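Local coordinates for phosphotriesterase homology protein (Escherichia coli, PDB 1BF6) that catalyses the zinc-dependent hydrolysis of phosphorylated glyceryl acetates and is also active with aromatic acetates and propionates, at residues 5-10 / 45-50; 78-83 / 120-125; 142-147 / 174-179; 194-199 / 226-231. All blocks are in the same frame, centred on the assembly; numbering follows the deposited sequence.

Contact 1: 5-10 / 45-50; sequences TGYTLA and RGVRNV
The carbonyl oxygen Tyr7 O is gripped by two successive amides of the facing strand: Arg48 N donates to it at 2.9 Å, in the carbonyl plane and on a lone pair, and Asn49 N at 3.1 Å, nearly along the C=O axis. This double acceptance marks a beta bulge, where the parallel pairing shifts by one residue between Tyr7–Val47 and Thr8–Asn49. Tyr7 N reaches back to Gly46 O (2.8 Å), and beyond the bulge Leu9 N bonds to Asn49 O. Beside Thr8, Asn49 ND2 gives a hydrogen bond to Thr8 OG1 (3.0 Å), bent to 147° at the hydrogen and tilted from the amide plane; the same nitrogen also donates to Asp3 O. With CG anti to its carbonyl carbon (chi1 -67°), Tyr7 brings a ring edge to Arg45 O, 3.5 Å from CD2, while its hydroxyl is hydrogen-bonded to Asp279 of helix 275-289. On that face of the sheet Val47 CG2 touches both Tyr7 CB and Leu9 CD1, the latter 3.8 Å away. Gly46, the C-prime residue of the Schellman motif ending helix 32-44, turns the chain into strand 47-52. Strands 7-12 and 47-52 form part of the barrel wall, the Thr8–Asn49 bond on one face and the apolar Val47–Leu9 contact on the other; because Tyr7 O takes both amides, the bulge's extra residue keeps its N-H hydrogen-bonded.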
loop_
_atom_site.group_PDB
_atom_site.type_symbol
_atom_site.label_atom_id
_atom_site.label_comp_id
_atom_site.label_asym_id
_atom_site.label_seq_id
_atom_site.Cartn_x
_atom_site.Cartn_y
_atom_site.Cartn_z
ATOM N N THR A 5 5.944 17.081 6.082
ATOM C CA THR A 5 5.515 17.665 7.353
ATOM C C THR A 5 4.207 17.047 7.857
ATOM O O THR A 5 3.848 17.212 9.026
ATOM C CB THR A 5 5.348 19.201 7.266
ATOM O OG1 THR A 5 4.176 19.523 6.511
ATOM C CG2 THR A 5 6.569 19.841 6.607
ATOM N N GLY A 6 3.502 16.328 6.986
ATOM C CA GLY A 6 2.247 15.710 7.394
ATOM C C GLY A 6 2.276 14.193 7.414
ATOM O O GLY A 6 3.275 13.583 7.032
ATOM N N TYR A 7 1.174 13.581 7.845
ATOM C CA TYR A 7 1.055 12.129 7.911
ATOM C C TYR A 7 0.847 11.506 6.528
ATOM O O TYR A 7 0.347 12.157 5.602
ATOM C CB TYR A 7 -0.119 11.730 8.801
ATOM C CG TYR A 7 0.042 12.069 10.271
ATOM C CD1 TYR A 7 1.288 11.975 10.903
ATOM C CD2 TYR A 7 -1.065 12.407 11.046
ATOM C CE1 TYR A 7 1.418 12.198 12.267
ATOM C CE2 TYR A 7 -0.945 12.634 12.406
ATOM C CZ TYR A 7 0.295 12.526 13.012
ATOM O OH TYR A 7 0.416 12.749 14.359
ATOM N N THR A 8 1.188 10.225 6.424
ATOM C CA THR A 8 1.051 9.482 5.177
ATOM C C THR A 8 0.381 8.128 5.426
ATOM O O THR A 8 0.788 7.381 6.327
ATOM C CB THR A 8 2.456 9.220 4.523
ATOM O OG1 THR A 8 3.077 10.461 4.180
ATOM C CG2 THR A 8 2.320 8.348 3.270
ATOM N N LEU A 9 -0.677 7.838 4.661
ATOM C CA LEU A 9 -1.365 6.541 4.735
ATOM C C LEU A 9 -0.613 5.748 3.655
ATOM O O LEU A 9 -0.705 6.060 2.475
ATOM C CB LEU A 9 -2.851 6.686 4.392
ATOM C CG LEU A 9 -3.797 6.886 5.590
ATOM C CD1 LEU A 9 -3.346 8.036 6.469
ATOM C CD2 LEU A 9 -5.222 7.096 5.097
ATOM N N ALA A 10 0.145 4.751 4.096
ATOM C CA ALA A 10 1.020 3.955 3.228
ATOM C C ALA A 10 0.406 2.994 2.212
ATOM O O ALA A 10 1.115 2.509 1.329
ATOM C CB ALA A 10 2.030 3.200 4.095
ATOM N N ARG A 45 -6.920 15.915 10.316
ATOM C CA ARG A 45 -6.178 15.136 11.303
ATOM C C ARG A 45 -4.672 15.091 11.003
ATOM O O ARG A 45 -3.963 14.222 11.518
ATOM C CB ARG A 45 -6.698 13.700 11.372
ATOM C CG ARG A 45 -8.179 13.551 11.590
ATOM C CD ARG A 45 -8.599 13.866 13.010
ATOM N NE ARG A 45 -10.041 13.681 13.127
ATOM C CZ ARG A 45 -10.849 14.455 13.839
ATOM N NH1 ARG A 45 -10.368 15.483 14.531
ATOM N NH2 ARG A 45 -12.152 14.232 13.807
ATOM N N GLY A 46 -4.216 15.981 10.125
ATOM C CA GLY A 46 -2.795 16.067 9.809
ATOM C C GLY A 46 -2.236 15.253 8.657
ATOM O O GLY A 46 -1.022 15.255 8.424
ATOM N N VAL A 47 -3.099 14.521 7.959
ATOM C CA VAL A 47 -2.651 13.718 6.821
ATOM C C VAL A 47 -2.430 14.618 5.624
ATOM O O VAL A 47 -3.271 15.469 5.312
ATOM C CB VAL A 47 -3.683 12.616 6.445
ATOM C CG1 VAL A 47 -3.221 11.859 5.165
ATOM C CG2 VAL A 47 -3.831 11.629 7.605
ATOM N N ARG A 48 -1.306 14.426 4.937
ATOM C CA ARG A 48 -1.004 15.225 3.760
ATOM C C ARG A 48 -0.764 14.366 2.503
ATOM O O ARG A 48 -0.963 14.844 1.391
ATOM C CB ARG A 48 0.201 16.143 4.028
ATOM C CG ARG A 48 -0.075 17.240 5.055
ATOM C CD ARG A 48 -1.091 18.236 4.509
ATOM N NE ARG A 48 -1.402 19.312 5.455
ATOM C CZ ARG A 48 -2.398 19.282 6.341
ATOM N NH1 ARG A 48 -3.207 18.232 6.429
ATOM N NH2 ARG A 48 -2.577 20.310 7.153
ATOM N N ASN A 49 -0.397 13.100 2.703
ATOM C CA ASN A 49 -0.106 12.172 1.590
ATOM C C ASN A 49 -0.816 10.824 1.695
ATOM O O ASN A 49 -0.940 10.259 2.779
ATOM C CB ASN A 49 1.401 11.874 1.527
ATOM C CG ASN A 49 2.252 13.108 1.749
ATOM O OD1 ASN A 49 2.366 13.965 0.875
ATOM N ND2 ASN A 49 2.821 13.219 2.943
ATOM N N VAL A 50 -1.181 10.270 0.538
ATOM C CA VAL A 50 -1.821 8.955 0.460
ATOM C C VAL A 50 -1.124 8.223 -0.682
ATOM O O VAL A 50 -1.067 8.756 -1.782
ATOM C CB VAL A 50 -3.348 9.027 0.112
ATOM C CG1 VAL A 50 -3.895 7.611 -0.131
ATOM C CG2 VAL A 50 -4.134 9.673 1.270
#

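Contact 2: 78-83 / 120-125; sequences ACTGYY and GIIAEI. With ZN (zinc ion), chain C; ZN (zinc ion), chain D.
Glu124 bridges both zinc ions, OE1 binding the zinc ion of chain D at 2.2 Å and OE2 that of chain C at 2.4 Å. Its CG lies between the backbone N and the carbonyl carbon (chi1 60°), and the chain is extended beyond CG, which carries the carboxylate out to the metals. Tyr83 runs alongside, pointing the same way; its CE1 is 3.9 Å from Glu124 OE1, and ring and carboxylate planes stand 63° apart. With an alanine at Tyr83 the ring is gone, and a gap would probably open beside CG and OE1 of Glu124, leaving mainly the zinc ions to hold the carboxylate. His11, His13 and Asp242 complete one metal site, and His157 and His185 the other. Behind Glu124, a cis peptide follows Ala123, whose N donates to Thr80 O (2.8 Å) and so ties the glutamate's strand to its neighbour. Thr80 N in turn bonds to Ile121 O at 3.0 Å, in the carbonyl plane, and Gly120 N to Ala78 O at 2.8 Å. Cys79 CB packs against both Ile121 CG2 (3.6 Å) and Ala123 CB (3.7 Å). Strands 75-80 and 122-126 meet here in a short parallel pairing, Thr80 beside Ile122, with their short axes 73° apart. Thr80 and Ile122 turn to helix 97-109, Ile122 and Ile125 also pack on helix 134-150, and strand 154-157 continues the barrel on the far side of 122-126.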
loop_
_atom_site.group_PDB
_atom_site.type_symbol
_atom_site.label_atom_id
_atom_site.label_comp_id
_atom_site.label_asym_id
_atom_site.label_seq_id
_atom_site.Cartn_x
_atom_site.Cartn_y
_atom_site.Cartn_z
ATOM N N ALA A 78 0.668 7.892 -7.029
ATOM C CA ALA A 78 0.154 6.808 -7.867
ATOM C C ALA A 78 1.165 5.661 -8.036
ATOM O O ALA A 78 2.360 5.836 -7.788
ATOM C CB ALA A 78 -0.262 7.368 -9.226
ATOM N N CYS A 79 0.687 4.485 -8.444
ATOM C CA CYS A 79 1.575 3.331 -8.625
ATOM C C CYS A 79 1.527 2.694 -10.019
ATOM O O CYS A 79 0.704 3.058 -10.869
ATOM C CB CYS A 79 1.257 2.249 -7.592
ATOM S SG CYS A 79 -0.322 1.365 -7.867
ATOM N N THR A 80 2.451 1.764 -10.242
ATOM C CA THR A 80 2.528 0.999 -11.492
ATOM C C THR A 80 2.873 -0.443 -11.133
ATOM O O THR A 80 3.645 -0.692 -10.199
ATOM C CB THR A 80 3.605 1.546 -12.495
ATOM O OG1 THR A 80 3.608 0.711 -13.665
ATOM C CG2 THR A 80 5.005 1.534 -11.885
ATOM N N GLY A 81 2.274 -1.400 -11.842
ATOM C CA GLY A 81 2.575 -2.796 -11.571
ATOM C C GLY A 81 1.466 -3.749 -11.976
ATOM O O GLY A 81 0.592 -3.392 -12.766
ATOM N N TYR A 82 1.558 -4.978 -11.489
ATOM C CA TYR A 82 0.550 -6.010 -11.737
ATOM C C TYR A 82 0.196 -6.615 -10.379
ATOM O O TYR A 82 1.069 -6.823 -9.526
ATOM C CB TYR A 82 1.048 -7.060 -12.739
ATOM C CG TYR A 82 0.962 -6.573 -14.177
ATOM C CD1 TYR A 82 2.015 -5.858 -14.762
ATOM C CD2 TYR A 82 -0.191 -6.793 -14.943
ATOM C CE1 TYR A 82 1.919 -5.370 -16.064
ATOM C CE2 TYR A 82 -0.298 -6.314 -16.251
ATOM C CZ TYR A 82 0.760 -5.599 -16.806
ATOM O OH TYR A 82 0.639 -5.076 -18.077
ATOM N N TYR A 83 -1.091 -6.901 -10.198
ATOM C CA TYR A 83 -1.647 -7.391 -8.936
ATOM C C TYR A 83 -1.271 -8.784 -8.422
ATOM O O TYR A 83 -0.346 -8.920 -7.632
ATOM C CB TYR A 83 -3.161 -7.189 -8.990
ATOM C CG TYR A 83 -3.887 -7.295 -7.666
ATOM C CD1 TYR A 83 -3.241 -7.044 -6.460
ATOM C CD2 TYR A 83 -5.234 -7.659 -7.634
ATOM C CE1 TYR A 83 -3.918 -7.158 -5.253
ATOM C CE2 TYR A 83 -5.920 -7.770 -6.444
ATOM C CZ TYR A 83 -5.260 -7.525 -5.255
ATOM O OH TYR A 83 -5.952 -7.688 -4.079
ATOM N N GLY A 120 4.719 6.948 -8.874
ATOM C CA GLY A 120 5.817 7.219 -7.969
ATOM C C GLY A 120 6.316 6.000 -7.221
ATOM O O GLY A 120 7.292 6.099 -6.473
ATOM N N ILE A 121 5.678 4.844 -7.425
ATOM C CA ILE A 121 6.059 3.608 -6.742
ATOM C C ILE A 121 5.599 2.409 -7.587
ATOM O O ILE A 121 4.672 2.543 -8.387
ATOM C CB ILE A 121 5.401 3.549 -5.300
ATOM C CG1 ILE A 121 6.001 2.431 -4.451
ATOM C CG2 ILE A 121 3.883 3.370 -5.406
ATOM C CD1 ILE A 121 5.658 2.545 -2.958
ATOM N N ILE A 122 6.315 1.295 -7.476
ATOM C CA ILE A 122 5.985 0.050 -8.194
ATOM C C ILE A 122 5.160 -0.679 -7.153
ATOM O O ILE A 122 5.688 -1.200 -6.162
ATOM C CB ILE A 122 7.245 -0.764 -8.538
ATOM C CG1 ILE A 122 8.131 0.027 -9.509
ATOM C CG2 ILE A 122 6.851 -2.146 -9.078
ATOM C CD1 ILE A 122 9.573 -0.372 -9.444
ATOM N N ALA A 123 3.866 -0.793 -7.412
ATOM C CA ALA A 123 3.008 -1.360 -6.363
ATOM C C ALA A 123 1.613 -1.707 -6.896
ATOM O O ALA A 123 1.329 -1.231 -7.971
ATOM C CB ALA A 123 2.765 -0.223 -5.345
ATOM N N GLU A 124 0.588 -2.203 -6.200
ATOM C CA GLU A 124 0.760 -3.201 -5.240
ATOM C C GLU A 124 1.098 -4.543 -5.901
ATOM O O GLU A 124 0.245 -4.960 -6.694
ATOM C CB GLU A 124 -0.225 -3.439 -4.065
ATOM C CG GLU A 124 -1.655 -3.772 -4.543
ATOM C CD GLU A 124 -2.504 -3.979 -3.230
ATOM O OE1 GLU A 124 -1.941 -4.896 -2.708
ATOM O OE2 GLU A 124 -3.377 -3.155 -3.389
ATOM N N ILE A 125 2.332 -5.019 -5.794
ATOM C CA ILE A 125 2.667 -6.266 -6.454
ATOM C C ILE A 125 2.483 -7.407 -5.483
ATOM O O ILE A 125 3.122 -7.468 -4.431
ATOM C CB ILE A 125 4.060 -6.199 -7.150
ATOM C CG1 ILE A 125 5.182 -6.010 -6.145
ATOM C CG2 ILE A 125 4.089 -5.001 -8.133
ATOM C CD1 ILE A 125 6.573 -6.118 -6.783
HETATM ZN ZN ZN C . -4.753 -2.701 -1.503
HETATM ZN ZN ZN D . -3.357 -5.735 -1.249
#

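Contact 3: 142-147 / 174-179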
loop_
_atom_site.group_PDB
_atom_site.type_symbol
_atom_site.label_atom_id
_atom_site.label_comp_id
_atom_site.label_asym_id
_atom_site.label_seq_id
_atom_site.Cartn_x
_atom_site.Cartn_y
_atom_site.Cartn_z
ATOM N N ALA A 142 10.210 -8.465 -12.915
ATOM C CA ALA A 142 10.032 -7.263 -13.712
ATOM C C ALA A 142 10.089 -6.040 -12.795
ATOM O O ALA A 142 10.654 -5.016 -13.160
ATOM C CB ALA A 142 8.695 -7.306 -14.446
ATOM N N ALA A 143 9.492 -6.160 -11.609
ATOM C CA ALA A 143 9.479 -5.067 -10.636
ATOM C C ALA A 143 10.923 -4.746 -10.229
ATOM O O ALA A 143 11.317 -3.581 -10.209
ATOM C CB ALA A 143 8.637 -5.454 -9.413
ATOM N N ALA A 144 11.706 -5.796 -9.980
ATOM C CA ALA A 144 13.108 -5.674 -9.612
ATOM C C ALA A 144 13.825 -4.911 -10.729
ATOM O O ALA A 144 14.483 -3.907 -10.469
ATOM C CB ALA A 144 13.711 -7.042 -9.416
ATOM N N LEU A 145 13.628 -5.333 -11.981
ATOM C CA LEU A 145 14.259 -4.664 -13.123
ATOM C C LEU A 145 13.880 -3.193 -13.218
ATOM O O LEU A 145 14.742 -2.341 -13.455
ATOM C CB LEU A 145 13.898 -5.367 -14.437
ATOM C CG LEU A 145 14.346 -6.828 -14.514
ATOM C CD1 LEU A 145 13.969 -7.428 -15.879
ATOM C CD2 LEU A 145 15.859 -6.920 -14.261
ATOM N N ALA A 146 12.594 -2.884 -13.037
ATOM C CA ALA A 146 12.132 -1.495 -13.110
ATOM C C ALA A 146 12.718 -0.650 -11.966
ATOM O O ALA A 146 13.040 0.523 -12.153
ATOM C CB ALA A 146 10.607 -1.431 -13.084
ATOM N N HIS A 147 12.868 -1.264 -10.796
ATOM C CA HIS A 147 13.415 -0.572 -9.635
ATOM C C HIS A 147 14.908 -0.328 -9.828
ATOM O O HIS A 147 15.422 0.720 -9.448
ATOM C CB HIS A 147 13.196 -1.391 -8.363
ATOM C CG HIS A 147 14.112 -1.005 -7.243
ATOM N ND1 HIS A 147 13.990 0.187 -6.561
ATOM C CD2 HIS A 147 15.216 -1.612 -6.747
ATOM C CE1 HIS A 147 14.982 0.300 -5.697
ATOM N NE2 HIS A 147 15.740 -0.777 -5.790
ATOM N N HIS A 174 17.435 -10.654 -7.135
ATOM C CA HIS A 174 17.469 -9.876 -8.359
ATOM C C HIS A 174 18.065 -8.475 -8.203
ATOM O O HIS A 174 17.781 -7.563 -8.979
ATOM C CB HIS A 174 16.098 -9.873 -9.041
ATOM C CG HIS A 174 15.761 -11.180 -9.689
ATOM N ND1 HIS A 174 15.310 -12.269 -8.973
ATOM C CD2 HIS A 174 15.904 -11.605 -10.967
ATOM C CE1 HIS A 174 15.195 -13.309 -9.778
ATOM N NE2 HIS A 174 15.550 -12.932 -10.993
ATOM N N GLY A 175 18.911 -8.320 -7.186
ATOM C CA GLY A 175 19.604 -7.060 -6.961
ATOM C C GLY A 175 18.927 -5.901 -6.263
ATOM O O GLY A 175 19.486 -4.795 -6.237
ATOM N N VAL A 176 17.744 -6.126 -5.691
ATOM C CA VAL A 176 17.034 -5.050 -5.003
ATOM C C VAL A 176 17.517 -4.863 -3.562
ATOM O O VAL A 176 17.686 -5.840 -2.834
ATOM C CB VAL A 176 15.496 -5.300 -5.008
ATOM C CG1 VAL A 176 14.767 -4.188 -4.260
ATOM C CG2 VAL A 176 14.988 -5.402 -6.445
ATOM N N ASP A 177 17.808 -3.611 -3.198
ATOM C CA ASP A 177 18.227 -3.237 -1.838
ATOM C C ASP A 177 16.906 -3.320 -1.056
ATOM O O ASP A 177 16.003 -2.517 -1.309
ATOM C CB ASP A 177 18.734 -1.791 -1.842
ATOM C CG ASP A 177 19.249 -1.327 -0.477
ATOM O OD1 ASP A 177 18.722 -1.760 0.568
ATOM O OD2 ASP A 177 20.186 -0.497 -0.450
ATOM N N LEU A 178 16.798 -4.283 -0.137
ATOM C CA LEU A 178 15.555 -4.490 0.614
ATOM C C LEU A 178 15.018 -3.306 1.412
ATOM O O LEU A 178 13.830 -3.290 1.772
ATOM C CB LEU A 178 15.616 -5.765 1.463
ATOM C CG LEU A 178 15.839 -7.082 0.699
ATOM C CD1 LEU A 178 15.783 -8.268 1.642
ATOM C CD2 LEU A 178 14.816 -7.238 -0.414
ATOM N N SER A 179 15.862 -2.301 1.651
ATOM C CA SER A 179 15.428 -1.110 2.377
ATOM C C SER A 179 14.522 -0.275 1.471
ATOM O O SER A 179 13.906 0.699 1.908
ATOM C CB SER A 179 16.631 -0.279 2.843
ATOM O OG SER A 179 17.256 0.391 1.760
HETATM O O HOH W 1 18.288 -1.297 -4.844
#
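His147 carries its ring off helix 134-150 to Val176 on a first torsion of 160°, which sets CG opposite the backbone N; Val176's own (179°) sets CG1 anti to N and CG2 anti to the carbonyl carbon. The two methyls divide the work only in part. CG1 meets the imidazole obliquely, 3.6 Å from His147 CD2, whereas CG2 reaches the ring as well as Ala144 CB, the latter 3.6 Å away. Ala144 CB also touches His174 CB at 3.7 Å. An alanine for Val176 removes both methyls, which would probably open a gap beside Ala144 and leave one side of the His147 ring without packing. No direct hydrogen bond joins the two segments; a water does, lying in the ring plane at the edge, 2.8 Å from His147 NE2, and accepting from Asp177 N at 2.9 Å. At the other ring nitrogen, ND1 is hydrogen-bonded to Arg152 O, and these two interactions should fix the ring's rotation. Asp177 OD1 closes an Asx turn by accepting from Ser179 N (3.1 Å) and takes a second bond from Ser179 OG on the same face of its carboxylate. His147, Gly175 and Asp177 are among the residues that bind beta-D-glucose. Gly175 ends helix 164-173 in a Schellman motif, and the loop leading from it to strand 181-183 packs on helix 134-150, which covers strand 122-126.

Contact 4: 194-199 / 226-231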
loop_
_atom_site.group_PDB
_atom_site.type_symbol
_atom_site.label_atom_id
_atom_site.label_comp_id
_atom_site.label_asym_id
_atom_site.label_seq_id
_atom_site.Cartn_x
_atom_site.Cartn_y
_atom_site.Cartn_z
ATOM N N ASN A 194 7.709 -13.843 11.440
ATOM C CA ASN A 194 8.008 -13.426 10.078
ATOM C C ASN A 194 8.351 -11.939 10.006
ATOM O O ASN A 194 9.270 -11.549 9.302
ATOM C CB ASN A 194 6.826 -13.703 9.151
ATOM C CG ASN A 194 6.664 -15.180 8.798
ATOM O OD1 ASN A 194 5.617 -15.572 8.282
ATOM N ND2 ASN A 194 7.683 -15.996 9.070
ATOM N N ILE A 195 7.590 -11.106 10.714
ATOM C CA ILE A 195 7.826 -9.667 10.695
ATOM C C ILE A 195 9.230 -9.314 11.194
ATOM O O ILE A 195 9.907 -8.480 10.595
ATOM C CB ILE A 195 6.729 -8.899 11.502
ATOM C CG1 ILE A 195 5.409 -8.917 10.730
ATOM C CG2 ILE A 195 7.136 -7.445 11.746
ATOM C CD1 ILE A 195 4.265 -8.305 11.487
ATOM N N LEU A 196 9.666 -9.958 12.276
ATOM C CA LEU A 196 10.992 -9.698 12.838
ATOM C C LEU A 196 12.085 -10.083 11.833
ATOM O O LEU A 196 13.079 -9.364 11.664
ATOM C CB LEU A 196 11.170 -10.465 14.152
ATOM C CG LEU A 196 10.281 -9.976 15.300
ATOM C CD1 LEU A 196 10.444 -10.890 16.492
ATOM C CD2 LEU A 196 10.635 -8.538 15.650
ATOM N N LYS A 197 11.862 -11.188 11.125
ATOM C CA LYS A 197 12.805 -11.658 10.116
ATOM C C LYS A 197 12.855 -10.695 8.943
ATOM O O LYS A 197 13.943 -10.338 8.475
ATOM C CB LYS A 197 12.442 -13.075 9.662
ATOM C CG LYS A 197 12.688 -14.103 10.760
ATOM C CD LYS A 197 12.245 -15.504 10.382
ATOM C CE LYS A 197 12.498 -16.475 11.525
ATOM N NZ LYS A 197 11.975 -17.832 11.199
ATOM N N MET A 198 11.691 -10.220 8.505
ATOM C CA MET A 198 11.639 -9.279 7.389
ATOM C C MET A 198 12.370 -7.992 7.727
ATOM O O MET A 198 13.142 -7.474 6.913
ATOM C CB MET A 198 10.190 -8.978 6.975
ATOM C CG MET A 198 9.471 -10.176 6.375
ATOM S SD MET A 198 7.830 -9.783 5.776
ATOM C CE MET A 198 6.856 -10.190 7.192
ATOM N N ILE A 199 12.141 -7.483 8.938
ATOM C CA ILE A 199 12.809 -6.268 9.380
ATOM C C ILE A 199 14.330 -6.522 9.488
ATOM O O ILE A 199 15.130 -5.661 9.134
ATOM C CB ILE A 199 12.223 -5.775 10.740
ATOM C CG1 ILE A 199 10.785 -5.272 10.530
ATOM C CG2 ILE A 199 13.119 -4.680 11.353
ATOM C CD1 ILE A 199 10.058 -4.892 11.827
ATOM N N HIS A 226 3.199 -3.192 19.767
ATOM C CA HIS A 226 3.915 -3.077 21.035
ATOM C C HIS A 226 5.187 -3.920 21.037
ATOM O O HIS A 226 6.214 -3.500 21.571
ATOM C CB HIS A 226 3.019 -3.480 22.214
ATOM C CG HIS A 226 2.167 -2.360 22.723
ATOM N ND1 HIS A 226 2.571 -1.528 23.746
ATOM C CD2 HIS A 226 0.970 -1.885 22.304
ATOM C CE1 HIS A 226 1.663 -0.586 23.928
ATOM N NE2 HIS A 226 0.684 -0.779 23.064
ATOM N N ALA A 227 5.124 -5.103 20.429
ATOM C CA ALA A 227 6.284 -5.997 20.353
ATOM C C ALA A 227 7.401 -5.298 19.570
ATOM O O ALA A 227 8.572 -5.373 19.939
ATOM C CB ALA A 227 5.900 -7.316 19.677
ATOM N N LEU A 228 7.021 -4.587 18.515
ATOM C CA LEU A 228 7.975 -3.861 17.682
ATOM C C LEU A 228 8.539 -2.652 18.429
ATOM O O LEU A 228 9.743 -2.405 18.413
ATOM C CB LEU A 228 7.317 -3.452 16.359
ATOM C CG LEU A 228 6.832 -4.680 15.567
ATOM C CD1 LEU A 228 6.185 -4.240 14.262
ATOM C CD2 LEU A 228 7.980 -5.653 15.318
ATOM N N ARG A 229 7.670 -1.932 19.123
ATOM C CA ARG A 229 8.096 -0.785 19.911
ATOM C C ARG A 229 9.065 -1.229 21.022
ATOM O O ARG A 229 10.089 -0.575 21.257
ATOM C CB ARG A 229 6.876 -0.107 20.539
ATOM C CG ARG A 229 7.231 1.067 21.431
ATOM C CD ARG A 229 5.990 1.623 22.085
ATOM N NE ARG A 229 6.307 2.762 22.933
ATOM C CZ ARG A 229 6.048 2.812 24.231
ATOM N NH1 ARG A 229 5.468 1.782 24.833
ATOM N NH2 ARG A 229 6.381 3.889 24.925
ATOM N N ASP A 230 8.757 -2.348 21.676
ATOM C CA ASP A 230 9.587 -2.878 22.758
ATOM C C ASP A 230 10.990 -3.261 22.290
ATOM O O ASP A 230 11.929 -3.291 23.083
ATOM C CB ASP A 230 8.957 -4.118 23.389
ATOM C CG ASP A 230 7.639 -3.831 24.096
ATOM O OD1 ASP A 230 7.408 -2.686 24.554
ATOM O OD2 ASP A 230 6.833 -4.781 24.186
ATOM N N ARG A 231 11.120 -3.580 21.008
ATOM C CA ARG A 231 12.404 -3.979 20.441
ATOM C C ARG A 231 13.092 -2.846 19.678
ATOM O O ARG A 231 14.130 -3.056 19.028
ATOM C CB ARG A 231 12.208 -5.201 19.535
ATOM C CG ARG A 231 11.782 -6.447 20.283
ATOM C CD ARG A 231 11.167 -7.467 19.341
ATOM N NE ARG A 231 10.874 -8.740 19.998
ATOM C CZ ARG A 231 9.845 -8.972 20.810
ATOM N NH1 ARG A 231 8.975 -8.007 21.098
ATOM N NH2 ARG A 231 9.684 -10.181 21.332
#
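Apolar packing carries the meeting of helices 192-200 and 218-230, and most of it falls on Leu228 CD2. Leu196 CD2 lies 3.9 Å from that methyl, while Ile195 CG2 and Ile199 CD1 each stand 4.1 Å from it, so three side chains from about one turn of the facing helix meet one leucine branch. Leu228 crosses Ile195 at about a right angle and meets Leu196 and Ile199 more obliquely. Its CG is anti to the carbonyl carbon (chi1 -60°), which brings the branch across to the facing helix.

The aliphatic part of Arg231 adds a second apolar contact: its CD is 3.9 Å from Leu196 CD2, the side chains roughly perpendicular.

Polar bonding stays within the segment 226-231. Arg231 NH1 donates to Ala227 O at 2.9 Å, with the oxygen in the guanidinium plane, and this bond holds the arginine folded back over the helix's C-terminal turn while its CD and NE lie against the Leu196 methyls.

The short axes lie 11.7 Å apart at 42°, a separation spanned by the branched ends of Ile195, Leu196, Ile199 and Leu228 and by Arg231. Ile195, Ile199 and Leu228 also reach strand 204-207, as expected for outer helices packed over TIM-barrel strands.

How the contacts relate
All four contacts belong to one TIM-barrel domain, and follow one another in series along the chain. Contacts 1 and 2 lie in the barrel wall, their centres 19 Å apart, joined through neighbouring strands 47-52 and 75-80. Contact 2 supplies the bridging ligand of the zinc pair, while Val50 of contact 1 has its side chain about 10 Å from a zinc ion. Contact 3 touches contact 2 directly: Ile125 CD1 meets Ala143 CB at 3.4 Å, linking the metal-bearing strand to the outer helix. Contact 4, also on the helical layer, lies across the chain's centre from contact 2, their centres 25 Å apart.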